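Local coordinates for terminal uridylyltransferase 1 (Trypanosoma brucei, PDB 5HZD), which adds uridines to the 3' ends of guide RNAs, ribosomal RNAs and some mRNAs during mitochondrial RNA editing, using UTP and a magnesium or manganese ion, at residues I202-A207 and A263-K268; H71-R76 and G313-K318; A38-I43 and L491-L496; I339-I344 and L463-P468. All blocks are in the same frame, centred on the assembly; numbering follows the deposited sequence.

Contact 1: I202-A207 and A263-K268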
loop_
_atom_site.group_PDB
_atom_site.type_symbol
_atom_site.label_atom_id
_atom_site.label_comp_id
_atom_site.label_asym_id
_atom_site.label_seq_id
_atom_site.Cartn_x
_atom_site.Cartn_y
_atom_site.Cartn_z
ATOM N N ILE A 202 -4.794 11.127 35.253
ATOM C CA ILE A 202 -4.888 12.347 36.049
ATOM C C ILE A 202 -6.347 12.558 36.423
ATOM O O ILE A 202 -7.208 12.569 35.536
ATOM C CB ILE A 202 -4.414 13.582 35.250
ATOM C CG1 ILE A 202 -2.974 13.368 34.776
ATOM C CG2 ILE A 202 -4.564 14.848 36.059
ATOM C CD1 ILE A 202 -2.060 12.988 35.856
ATOM N N LEU A 203 -6.612 12.710 37.710
ATOM C CA LEU A 203 -7.979 12.896 38.188
ATOM C C LEU A 203 -8.254 14.360 38.444
ATOM O O LEU A 203 -7.340 15.122 38.784
ATOM C CB LEU A 203 -8.199 12.111 39.495
ATOM C CG LEU A 203 -8.317 10.586 39.371
ATOM C CD1 LEU A 203 -6.992 9.913 38.960
ATOM C CD2 LEU A 203 -8.828 10.028 40.692
ATOM N N ASN A 204 -9.521 14.760 38.341
ATOM C CA ASN A 204 -9.875 16.157 38.588
ATOM C C ASN A 204 -10.063 16.555 40.056
ATOM O O ASN A 204 -10.455 17.682 40.372
ATOM C CB ASN A 204 -11.092 16.557 37.727
ATOM C CG ASN A 204 -12.352 15.878 38.185
ATOM O OD1 ASN A 204 -12.295 14.929 38.969
ATOM N ND2 ASN A 204 -13.496 16.349 37.710
ATOM N N GLY A 205 -9.784 15.627 40.972
ATOM C CA GLY A 205 -9.826 15.900 42.390
ATOM C C GLY A 205 -9.227 14.688 43.066
ATOM O O GLY A 205 -8.842 13.746 42.391
ATOM N N PRO A 206 -9.139 14.716 44.389
ATOM C CA PRO A 206 -8.555 13.593 45.131
ATOM C C PRO A 206 -9.534 12.418 45.200
ATOM O O PRO A 206 -10.738 12.630 45.394
ATOM C CB PRO A 206 -8.318 14.191 46.521
ATOM C CG PRO A 206 -9.298 15.305 46.633
ATOM C CD PRO A 206 -9.450 15.863 45.249
ATOM N N ALA A 207 -9.007 11.204 45.041
ATOM C CA ALA A 207 -9.802 9.987 45.110
ATOM C C ALA A 207 -9.858 9.484 46.544
ATOM O O ALA A 207 -8.841 9.467 47.234
ATOM C CB ALA A 207 -9.167 8.910 44.219
ATOM N N ALA A 263 -18.970 11.748 43.450
ATOM C CA ALA A 263 -19.674 12.498 42.433
ATOM C C ALA A 263 -18.737 13.465 41.723
ATOM O O ALA A 263 -18.000 14.224 42.377
ATOM C CB ALA A 263 -20.810 13.252 43.069
ATOM N N SER A 264 -18.824 13.448 40.397
ATOM C CA SER A 264 -18.085 14.320 39.482
ATOM C C SER A 264 -16.587 14.112 39.448
ATOM O O SER A 264 -15.871 14.902 38.841
ATOM C CB SER A 264 -18.387 15.786 39.735
ATOM O OG SER A 264 -19.769 16.063 39.550
ATOM N N LEU A 265 -16.108 13.052 40.089
ATOM C CA LEU A 265 -14.699 12.706 39.937
ATOM C C LEU A 265 -14.464 12.056 38.586
ATOM O O LEU A 265 -15.119 11.072 38.228
ATOM C CB LEU A 265 -14.268 11.784 41.073
ATOM C CG LEU A 265 -12.778 11.431 41.154
ATOM C CD1 LEU A 265 -11.973 12.696 41.497
ATOM C CD2 LEU A 265 -12.617 10.418 42.262
ATOM N N ARG A 266 -13.510 12.587 37.829
ATOM C CA ARG A 266 -13.292 12.150 36.455
ATOM C C ARG A 266 -11.805 11.938 36.237
ATOM O O ARG A 266 -10.989 12.496 36.986
ATOM C CB ARG A 266 -13.758 13.225 35.465
ATOM C CG ARG A 266 -15.220 13.580 35.608
ATOM C CD ARG A 266 -16.116 12.528 34.962
ATOM N NE ARG A 266 -17.515 12.917 35.143
ATOM C CZ ARG A 266 -18.285 12.496 36.140
ATOM N NH1 ARG A 266 -17.811 11.639 37.046
ATOM N NH2 ARG A 266 -19.536 12.925 36.229
ATOM N N THR A 267 -11.479 11.158 35.222
ATOM C CA THR A 267 -10.089 10.879 34.850
ATOM C C THR A 267 -9.783 11.241 33.416
ATOM O O THR A 267 -10.667 11.252 32.551
ATOM C CB THR A 267 -9.721 9.381 35.009
ATOM O OG1 THR A 267 -10.531 8.576 34.135
ATOM C CG2 THR A 267 -9.914 8.912 36.426
ATOM N N LYS A 268 -8.514 11.547 33.154
ATOM C CA LYS A 268 -7.996 11.585 31.790
ATOM C C LYS A 268 -6.771 10.688 31.803
ATOM O O LYS A 268 -6.141 10.534 32.860
ATOM C CB LYS A 268 -7.570 12.998 31.429
ATOM C CG LYS A 268 -8.711 14.011 31.400
ATOM C CD LYS A 268 -8.181 15.398 31.015
ATOM C CE LYS A 268 -9.196 16.160 30.170
ATOM N NZ LYS A 268 -10.504 16.253 30.863
#
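I202 and K268 form an antiparallel hydrogen-bonded pair, and L203 and T267 form the non-hydrogen-bonded pair beside it. The first pair is closed by I202 N to K268 O at 2.8 Å and by K268 N to I202 O at 2.9 Å. One step further, N204 N gives its hydrogen to R266 O. CA-H...O contacts from L203 and T267 fill in between these bonds.

Beyond the paired strands, the side chain of N204 takes over. Its CG stands between the backbone N and the carbonyl carbon, chi1 69°, which turns the amide toward the other segment. ND2 donates to S264 O at 3.0 Å, in the amide plane and nearly straight, 168° at the hydrogen. OD1 accepts from R266 N at 2.9 Å, with the donor well above the carbonyl plane. Two bonds from one side chain therefore fix the rotation of the amide and tie down the 264-266 loop.

The apolar part lies on the face of L203 and T267. L203 and T267 run side by side, with L203 CG 3.7 Å from T267 CG2. L265 reaches in from the loop. Its CD2 meets L203 CD2 at 4.1 Å and also A207, while its CD1 lies 3.4 Å from G205 O. That carbonyl is buried without a polar partner. W233 of strand 228-233 touches both L203 and A207.

The arrangement is an edge pairing. Strand 267-271 closes one side of the four-stranded antiparallel sheet in the domain inserted between palm strands 174-177 and 285-288, the middle domain of trypanosomal TUTases.

Contact 2: H71-R76 and G313-K318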
loop_
_atom_site.group_PDB
_atom_site.type_symbol
_atom_site.label_atom_id
_atom_site.label_comp_id
_atom_site.label_asym_id
_atom_site.label_seq_id
_atom_site.Cartn_x
_atom_site.Cartn_y
_atom_site.Cartn_z
ATOM N N HIS A 71 19.219 -6.536 -3.484
ATOM C CA HIS A 71 19.703 -5.673 -2.404
ATOM C C HIS A 71 18.643 -4.638 -2.033
ATOM O O HIS A 71 18.380 -4.409 -0.847
ATOM C CB HIS A 71 21.025 -4.983 -2.788
ATOM C CG HIS A 71 21.592 -4.138 -1.688
ATOM N ND1 HIS A 71 22.478 -4.634 -0.759
ATOM C CD2 HIS A 71 21.371 -2.846 -1.351
ATOM C CE1 HIS A 71 22.791 -3.677 0.098
ATOM N NE2 HIS A 71 22.128 -2.586 -0.235
ATOM N N VAL A 72 18.041 -4.010 -3.037
ATOM C CA VAL A 72 16.948 -3.066 -2.801
ATOM C C VAL A 72 15.803 -3.767 -2.071
ATOM O O VAL A 72 15.254 -3.236 -1.093
ATOM C CB VAL A 72 16.426 -2.447 -4.108
ATOM C CG1 VAL A 72 15.178 -1.613 -3.828
ATOM C CG2 VAL A 72 17.503 -1.582 -4.737
ATOM N N ALA A 73 15.453 -4.973 -2.512
ATOM C CA ALA A 73 14.347 -5.705 -1.875
ATOM C C ALA A 73 14.675 -6.059 -0.425
ATOM O O ALA A 73 13.790 -6.032 0.455
ATOM C CB ALA A 73 14.055 -6.964 -2.675
ATOM N N ALA A 74 15.932 -6.398 -0.155
ATOM C CA ALA A 74 16.348 -6.743 1.204
ATOM C C ALA A 74 16.160 -5.569 2.175
ATOM O O ALA A 74 15.844 -5.785 3.343
ATOM C CB ALA A 74 17.801 -7.233 1.227
ATOM N N GLN A 75 16.339 -4.334 1.701
ATOM C CA GLN A 75 16.107 -3.166 2.557
ATOM C C GLN A 75 14.670 -2.998 2.992
ATOM O O GLN A 75 14.396 -2.301 3.991
ATOM C CB GLN A 75 16.559 -1.871 1.872
ATOM C CG GLN A 75 17.970 -1.942 1.286
ATOM C CD GLN A 75 18.955 -2.594 2.222
ATOM O OE1 GLN A 75 19.119 -2.169 3.375
ATOM N NE2 GLN A 75 19.625 -3.641 1.737
ATOM N N ARG A 76 13.730 -3.583 2.241
ATOM C CA ARG A 76 12.331 -3.489 2.619
ATOM C C ARG A 76 11.955 -4.564 3.650
ATOM O O ARG A 76 10.884 -4.490 4.266
ATOM C CB ARG A 76 11.422 -3.573 1.382
ATOM C CG ARG A 76 11.328 -2.277 0.548
ATOM C CD ARG A 76 10.697 -1.119 1.350
ATOM N NE ARG A 76 9.565 -0.477 0.675
ATOM C CZ ARG A 76 8.288 -0.664 1.008
ATOM N NH1 ARG A 76 7.973 -1.488 1.993
ATOM N NH2 ARG A 76 7.322 -0.030 0.349
ATOM N N GLY A 313 11.257 -7.736 -7.856
ATOM C CA GLY A 313 10.990 -6.942 -9.041
ATOM C C GLY A 313 9.903 -5.906 -8.818
ATOM O O GLY A 313 9.995 -4.810 -9.350
ATOM N N ALA A 314 8.868 -6.269 -8.060
ATOM C CA ALA A 314 7.774 -5.354 -7.798
ATOM C C ALA A 314 8.277 -4.158 -7.007
ATOM O O ALA A 314 7.860 -3.016 -7.264
ATOM C CB ALA A 314 6.684 -6.065 -7.019
ATOM N N ILE A 315 9.176 -4.402 -6.062
ATOM C CA ILE A 315 9.744 -3.303 -5.254
ATOM C C ILE A 315 10.567 -2.340 -6.092
ATOM O O ILE A 315 10.392 -1.100 -6.024
ATOM C CB ILE A 315 10.549 -3.898 -4.097
ATOM C CG1 ILE A 315 9.572 -4.578 -3.125
ATOM C CG2 ILE A 315 11.365 -2.821 -3.368
ATOM C CD1 ILE A 315 10.312 -5.477 -2.111
ATOM N N VAL A 316 11.420 -2.891 -6.948
ATOM C CA VAL A 316 12.250 -2.049 -7.807
ATOM C C VAL A 316 11.399 -1.284 -8.807
ATOM O O VAL A 316 11.654 -0.106 -9.070
ATOM C CB VAL A 316 13.331 -2.897 -8.535
ATOM C CG1 VAL A 316 14.008 -2.102 -9.650
ATOM C CG2 VAL A 316 14.355 -3.378 -7.525
ATOM N N LEU A 317 10.359 -1.920 -9.345
ATOM C CA LEU A 317 9.464 -1.212 -10.263
ATOM C C LEU A 317 8.655 -0.116 -9.580
ATOM O O LEU A 317 8.369 0.904 -10.193
ATOM C CB LEU A 317 8.524 -2.186 -10.967
ATOM C CG LEU A 317 9.293 -3.005 -12.019
ATOM C CD1 LEU A 317 8.386 -4.099 -12.586
ATOM C CD2 LEU A 317 9.852 -2.135 -13.185
ATOM N N LYS A 318 8.261 -0.310 -8.326
ATOM C CA LYS A 318 7.546 0.776 -7.641
ATOM C C LYS A 318 8.458 1.984 -7.548
ATOM O O LYS A 318 8.029 3.103 -7.863
ATOM C CB LYS A 318 7.175 0.360 -6.227
ATOM C CG LYS A 318 6.447 1.480 -5.415
ATOM C CD LYS A 318 6.196 0.939 -4.014
ATOM C CE LYS A 318 4.976 1.561 -3.364
ATOM N NZ LYS A 318 5.104 3.032 -3.361
#
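R76 meets I315 with its aliphatic stem, not with its flat guanidinium group. Within 71-76 the H71 ring has Q75 NE2 3.4 Å above one face, offset toward the rim. The Q75 amide that lies there is held by a hydrogen bond from NE2 to H71 O at 3.0 Å. Q75 N reaches the same oxygen from the opposite face of its plane.

The packing itself is aliphatic. I315 carries most of it. Its CG2 touches V72 CG1 and R76 CG, 4.0 Å from each. Its CG1 branch is extended (chi2 167°), which carries CD1 to A73, 4.1 Å from CB. V72 and V316 cross at about a right angle, with V72 CB 4.1 Å from V316 CG2. The short helix axes do much the same, at 93° and 8.8 Å apart. M378 touches both A73 and I315.

The R76 and K318 end of the contact lies by the nucleotide site. K318 binds UTP, and the R76 side chain lies close to S111 and A122, probable UTP contacts. The contact holds by dispersion. The charged ends lie beyond it: K318 NZ bonds weakly to S336, and R76, described in one of two conformers, makes a long, weak ion pair with D119.

Contact 3: A38-I43 and L491-L496. With SO4 (sulfate ion), chain E.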
loop_
_atom_site.group_PDB
_atom_site.type_symbol
_atom_site.label_atom_id
_atom_site.label_comp_id
_atom_site.label_asym_id
_atom_site.label_seq_id
_atom_site.Cartn_x
_atom_site.Cartn_y
_atom_site.Cartn_z
ATOM N N ALA A 38 11.243 10.267 -29.245
ATOM C CA ALA A 38 11.700 9.815 -30.553
ATOM C C ALA A 38 13.136 9.296 -30.503
ATOM O O ALA A 38 13.460 8.292 -31.134
ATOM C CB ALA A 38 11.576 10.932 -31.563
ATOM N N ARG A 39 13.971 9.971 -29.722
ATOM C CA ARG A 39 15.387 9.642 -29.570
ATOM C C ARG A 39 15.641 8.308 -28.876
ATOM O O ARG A 39 16.437 7.486 -29.342
ATOM C CB ARG A 39 16.105 10.751 -28.804
ATOM C CG ARG A 39 17.602 10.504 -28.665
ATOM C CD ARG A 39 18.305 11.690 -28.013
ATOM N NE ARG A 39 17.793 11.930 -26.668
ATOM C CZ ARG A 39 18.222 11.295 -25.582
ATOM N NH1 ARG A 39 19.181 10.387 -25.677
ATOM N NH2 ARG A 39 17.688 11.564 -24.403
ATOM N N LEU A 40 14.979 8.086 -27.748
ATOM C CA LEU A 40 15.179 6.820 -27.050
ATOM C C LEU A 40 14.520 5.673 -27.802
ATOM O O LEU A 40 15.010 4.542 -27.761
ATOM C CB LEU A 40 14.654 6.896 -25.613
ATOM C CG LEU A 40 15.433 7.830 -24.688
ATOM C CD1 LEU A 40 14.915 7.713 -23.257
ATOM C CD2 LEU A 40 16.953 7.542 -24.764
ATOM N N ARG A 41 13.392 5.946 -28.460
ATOM C CA ARG A 41 12.734 4.933 -29.285
ATOM C C ARG A 41 13.670 4.475 -30.375
ATOM O O ARG A 41 13.761 3.277 -30.663
ATOM C CB ARG A 41 11.423 5.459 -29.896
ATOM C CG ARG A 41 10.784 4.591 -30.982
ATOM C CD ARG A 41 9.342 5.073 -31.237
ATOM N NE ARG A 41 8.686 4.491 -32.409
ATOM C CZ ARG A 41 7.835 3.467 -32.368
ATOM N NH1 ARG A 41 7.538 2.889 -31.209
ATOM N NH2 ARG A 41 7.280 3.015 -33.488
ATOM N N ARG A 42 14.349 5.429 -31.004
ATOM C CA ARG A 42 15.288 5.081 -32.065
ATOM C C ARG A 42 16.447 4.237 -31.554
ATOM O O ARG A 42 16.830 3.251 -32.197
ATOM C CB ARG A 42 15.814 6.341 -32.770
ATOM C CG ARG A 42 14.905 6.874 -33.882
ATOM C CD ARG A 42 15.605 7.947 -34.744
ATOM N NE ARG A 42 15.769 9.213 -34.033
ATOM C CZ ARG A 42 16.857 9.556 -33.349
ATOM N NH1 ARG A 42 17.897 8.729 -33.287
ATOM N NH2 ARG A 42 16.909 10.727 -32.724
ATOM N N ILE A 43 17.007 4.612 -30.404
ATOM C CA ILE A 43 18.087 3.817 -29.804
ATOM C C ILE A 43 17.627 2.394 -29.508
ATOM O O ILE A 43 18.299 1.422 -29.880
ATOM C CB ILE A 43 18.696 4.493 -28.561
ATOM C CG1 ILE A 43 19.366 5.805 -28.979
ATOM C CG2 ILE A 43 19.721 3.570 -27.901
ATOM C CD1 ILE A 43 19.755 6.710 -27.839
ATOM N N LEU A 491 9.700 3.738 -20.422
ATOM C CA LEU A 491 9.890 2.290 -20.600
ATOM C C LEU A 491 11.119 2.042 -21.483
ATOM O O LEU A 491 11.913 1.130 -21.196
ATOM C CB LEU A 491 8.625 1.684 -21.202
ATOM C CG LEU A 491 7.465 1.632 -20.216
ATOM C CD1 LEU A 491 6.157 1.455 -20.979
ATOM C CD2 LEU A 491 7.637 0.492 -19.203
ATOM N N TYR A 492 11.317 2.849 -22.531
ATOM C CA TYR A 492 12.525 2.687 -23.345
ATOM C C TYR A 492 13.748 2.986 -22.505
ATOM O O TYR A 492 14.762 2.298 -22.634
ATOM C CB TYR A 492 12.559 3.638 -24.562
ATOM C CG TYR A 492 11.514 3.405 -25.601
ATOM C CD1 TYR A 492 11.386 2.168 -26.217
ATOM C CD2 TYR A 492 10.686 4.444 -26.009
ATOM C CE1 TYR A 492 10.421 1.956 -27.199
ATOM C CE2 TYR A 492 9.714 4.250 -26.983
ATOM C CZ TYR A 492 9.597 3.011 -27.575
ATOM O OH TYR A 492 8.630 2.798 -28.538
ATOM N N ARG A 493 13.685 4.028 -21.660
ATOM C CA ARG A 493 14.822 4.433 -20.858
ATOM C C ARG A 493 15.175 3.308 -19.878
ATOM O O ARG A 493 16.366 3.001 -19.688
ATOM C CB ARG A 493 14.521 5.732 -20.118
ATOM C CG ARG A 493 15.762 6.384 -19.569
ATOM C CD ARG A 493 15.531 7.546 -18.625
ATOM N NE ARG A 493 14.437 8.439 -18.992
ATOM C CZ ARG A 493 14.515 9.492 -19.806
ATOM N NH1 ARG A 493 15.645 9.847 -20.433
ATOM N NH2 ARG A 493 13.420 10.199 -20.006
ATOM N N GLY A 494 14.164 2.670 -19.298
ATOM C CA GLY A 494 14.431 1.570 -18.379
ATOM C C GLY A 494 15.121 0.403 -19.069
ATOM O O GLY A 494 16.066 -0.176 -18.520
ATOM N N LEU A 495 14.651 0.062 -20.269
ATOM C CA LEU A 495 15.210 -1.030 -21.061
ATOM C C LEU A 495 16.687 -0.771 -21.309
ATOM O O LEU A 495 17.535 -1.632 -21.062
ATOM C CB LEU A 495 14.490 -1.116 -22.401
ATOM C CG LEU A 495 14.956 -2.199 -23.358
ATOM C CD1 LEU A 495 14.660 -3.565 -22.744
ATOM C CD2 LEU A 495 14.247 -2.066 -24.696
ATOM N N LEU A 496 16.993 0.426 -21.791
ATOM C CA LEU A 496 18.361 0.761 -22.162
ATOM C C LEU A 496 19.269 0.794 -20.946
ATOM O O LEU A 496 20.456 0.445 -21.049
ATOM C CB LEU A 496 18.416 2.087 -22.931
ATOM C CG LEU A 496 17.644 2.051 -24.246
ATOM C CD1 LEU A 496 17.506 3.455 -24.877
ATOM C CD2 LEU A 496 18.285 1.089 -25.216
HETATM S S SO4 E . 19.014 9.655 -21.384
HETATM O O1 SO4 E . 18.166 10.838 -21.533
HETATM O O2 SO4 E . 18.221 8.516 -20.900
HETATM O O3 SO4 E . 20.073 9.955 -20.418
HETATM O O4 SO4 E . 19.601 9.335 -22.686
#
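L40 and Y492 sit where helix 37-47, which follows the zinc finger, packs on helix 481-497 near the end of the chain. This is a helix-helix contact between the two ends of the construct. The short axes run 42° apart, 9.2 Å at their closest.

L40 is central to the packing. Its CB meets Y492 CB at 4.0 Å, and its CD2 meets L496 CD1. I43 continues the apolar row, with CG2 3.8 Å from L496 CD1. R41 lies across the tyrosine: its CA is over the centre of the ring face, a CH-pi contact. Its extended chain then brings NH1 to 2.9 Å from Y492 OH, at the edge of the guanidinium.

A sulfate, probably from the crystallisation liquor, bridges the helices on the L40 side. R39 grips it with NH1 to O4 and NH2 to O1. R493 NH1 donates to O2 at 2.9 Å. Both arginines turn an edge to the ion. Their charges have protein partners too: R39 with D36, and R493 with E490. A bend at the third torsion of R493 (chi3 -39°) turns its guanidinium edge to the sulfate and one face against L40 CD1, which lies 3.6 Å from NH1.

Contact 4: I339-I344 and L463-P468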
loop_
_atom_site.group_PDB
_atom_site.type_symbol
_atom_site.label_atom_id
_atom_site.label_comp_id
_atom_site.label_asym_id
_atom_site.label_seq_id
_atom_site.Cartn_x
_atom_site.Cartn_y
_atom_site.Cartn_z
ATOM N N ILE A 339 1.060 -0.275 -11.441
ATOM C CA ILE A 339 2.402 -0.765 -11.786
ATOM C C ILE A 339 2.533 -2.236 -11.382
ATOM O O ILE A 339 3.081 -3.035 -12.135
ATOM C CB ILE A 339 3.515 0.079 -11.131
ATOM C CG1 ILE A 339 3.403 1.560 -11.541
ATOM C CG2 ILE A 339 4.932 -0.432 -11.562
ATOM C CD1 ILE A 339 3.391 1.809 -13.061
ATOM N N ASN A 340 2.022 -2.615 -10.204
ATOM C CA ASN A 340 2.069 -4.029 -9.822
ATOM C C ASN A 340 1.275 -4.895 -10.803
ATOM O O ASN A 340 1.683 -6.021 -11.133
ATOM C CB ASN A 340 1.518 -4.228 -8.406
ATOM C CG ASN A 340 2.550 -4.001 -7.338
ATOM O OD1 ASN A 340 3.703 -4.386 -7.483
ATOM N ND2 ASN A 340 2.137 -3.372 -6.243
ATOM N N ILE A 341 0.143 -4.375 -11.304
ATOM C CA ILE A 341 -0.621 -5.134 -12.281
ATOM C C ILE A 341 0.174 -5.285 -13.586
ATOM O O ILE A 341 0.163 -6.368 -14.192
ATOM C CB ILE A 341 -2.016 -4.530 -12.513
ATOM C CG1 ILE A 341 -2.836 -4.695 -11.227
ATOM C CG2 ILE A 341 -2.723 -5.207 -13.712
ATOM C CD1 ILE A 341 -4.054 -3.764 -11.145
ATOM N N MET A 342 0.863 -4.230 -14.021
ATOM C CA MET A 342 1.718 -4.358 -15.189
ATOM C C MET A 342 2.745 -5.474 -14.988
ATOM O O MET A 342 2.970 -6.275 -15.882
ATOM C CB MET A 342 2.476 -3.059 -15.488
ATOM C CG MET A 342 1.584 -1.939 -15.978
ATOM S SD MET A 342 2.566 -0.509 -16.462
ATOM C CE MET A 342 3.522 -1.153 -17.830
ATOM N N TRP A 343 3.394 -5.510 -13.833
ATOM C CA TRP A 343 4.424 -6.506 -13.589
ATOM C C TRP A 343 3.820 -7.894 -13.553
ATOM O O TRP A 343 4.324 -8.822 -14.188
ATOM C CB TRP A 343 5.076 -6.133 -12.247
ATOM C CG TRP A 343 6.015 -7.132 -11.618
ATOM C CD1 TRP A 343 5.892 -7.669 -10.365
ATOM C CD2 TRP A 343 7.286 -7.599 -12.125
ATOM N NE1 TRP A 343 6.984 -8.478 -10.085
ATOM C CE2 TRP A 343 7.850 -8.435 -11.144
ATOM C CE3 TRP A 343 7.976 -7.410 -13.326
ATOM C CZ2 TRP A 343 9.076 -9.066 -11.307
ATOM C CZ3 TRP A 343 9.216 -8.043 -13.483
ATOM C CH2 TRP A 343 9.735 -8.880 -12.490
ATOM N N ILE A 344 2.722 -8.056 -12.835
ATOM C CA ILE A 344 2.126 -9.395 -12.719
ATOM C C ILE A 344 1.584 -9.886 -14.067
ATOM O O ILE A 344 1.731 -11.066 -14.403
ATOM C CB ILE A 344 1.016 -9.377 -11.709
ATOM C CG1 ILE A 344 1.653 -9.194 -10.332
ATOM C CG2 ILE A 344 0.256 -10.691 -11.737
ATOM C CD1 ILE A 344 0.630 -8.811 -9.248
ATOM N N LEU A 463 -3.576 4.016 -22.971
ATOM C CA LEU A 463 -2.917 2.934 -22.254
ATOM C C LEU A 463 -3.944 2.321 -21.333
ATOM O O LEU A 463 -4.500 3.026 -20.469
ATOM C CB LEU A 463 -1.766 3.481 -21.408
ATOM C CG LEU A 463 -0.727 4.359 -22.100
ATOM C CD1 LEU A 463 0.422 4.607 -21.120
ATOM C CD2 LEU A 463 -0.217 3.672 -23.359
ATOM N N CYS A 464 -4.224 1.031 -21.496
ATOM C CA CYS A 464 -5.321 0.427 -20.747
ATOM C C CYS A 464 -4.874 -0.645 -19.775
ATOM O O CYS A 464 -4.195 -1.606 -20.169
ATOM C CB CYS A 464 -6.329 -0.198 -21.717
ATOM S SG CYS A 464 -7.164 1.048 -22.721
ATOM N N ILE A 465 -5.279 -0.498 -18.512
ATOM C CA ILE A 465 -5.020 -1.501 -17.481
ATOM C C ILE A 465 -6.365 -1.697 -16.782
ATOM O O ILE A 465 -6.944 -0.732 -16.249
ATOM C CB ILE A 465 -3.987 -0.992 -16.463
ATOM C CG1 ILE A 465 -2.656 -0.719 -17.163
ATOM C CG2 ILE A 465 -3.795 -2.029 -15.378
ATOM C CD1 ILE A 465 -1.582 -0.197 -16.180
ATOM N N GLU A 466 -6.886 -2.914 -16.833
ATOM C CA GLU A 466 -8.192 -3.199 -16.243
ATOM C C GLU A 466 -8.050 -3.373 -14.727
ATOM O O GLU A 466 -7.207 -4.156 -14.250
ATOM C CB GLU A 466 -8.789 -4.459 -16.893
ATOM C CG GLU A 466 -10.183 -4.854 -16.327
ATOM C CD GLU A 466 -10.919 -5.959 -17.085
ATOM O OE1 GLU A 466 -10.314 -6.776 -17.825
ATOM O OE2 GLU A 466 -12.165 -6.017 -16.948
ATOM N N ASP A 467 -8.857 -2.646 -13.945
ATOM C CA ASP A 467 -8.879 -2.874 -12.497
ATOM C C ASP A 467 -9.512 -4.243 -12.209
ATOM O O ASP A 467 -10.585 -4.579 -12.738
ATOM C CB ASP A 467 -9.697 -1.784 -11.800
ATOM C CG ASP A 467 -9.628 -1.890 -10.304
ATOM O OD1 ASP A 467 -10.307 -2.759 -9.740
ATOM O OD2 ASP A 467 -8.918 -1.092 -9.687
ATOM N N PRO A 468 -8.839 -5.070 -11.386
ATOM C CA PRO A 468 -9.332 -6.430 -11.160
ATOM C C PRO A 468 -10.750 -6.522 -10.591
ATOM O O PRO A 468 -11.491 -7.423 -10.987
ATOM C CB PRO A 468 -8.325 -6.980 -10.146
ATOM C CG PRO A 468 -7.050 -6.314 -10.532
ATOM C CD PRO A 468 -7.471 -4.891 -10.876
#
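I465 and I341 pack through their CG2 methyls, 3.7 Å apart. Both residues have the same first torsion. In each, CG1 stands anti to the carbonyl carbon and CG2 anti to the backbone N. The two side chains cross at a slant.

Both CG1 branches are extended (chi2 180° in I465, 161° in I341), but they leave in different directions. I465 CD1 goes to M342 CG at 3.6 Å, where the two side chains meet at about a right angle. M342 is bent only at its last torsion (chi3 63°), and its SD lies 4.2 Å from the same methyl. I341 sends its CD1 the other way, to P468 CD at 3.6 Å and P468 CG at 4.0 Å. I341 was modelled in two conformers, so its contacts are those of the conformer described.

E466 turns its carboxylate out of the contact, where OE1 forms a hydrogen bond with S418 and a salt bridge with R421. D467 OD1 accepts from the backbone of Y469 and E470.

Residues 465-468 belong to what is thought to be the nucleotide recognition motif. P468 also packs on Y337, a UTP-binding residue. The contact between the segments is purely apolar and buried. It joins the motif to helix 336-349 by shape and dispersion, while the carboxylates of E466 and D467 are bonded outside this contact.

In the fold
Contact 3 joins the first and last of these segments, so the other three contacts lie between its two halves in the chain. Contact 2 likewise spans contact 1. Contact 4 follows contact 2. Contacts 2 and 4 are neighbours, with centres about 18 Å apart. They touch where helix 310-324 packs on helix 336-349, with L317 CD1 3.4 Å from W343 CE3. Contact 3 lies about 23 Å from contact 2 and 21 Å from contact 4, centre to centre, without touching either. Contact 1 stands alone in the inserted sheet, about 52 to 70 Å from the others between centres. Contact 2 holds K318 of the UTP site and contact 4 borders it through Y337.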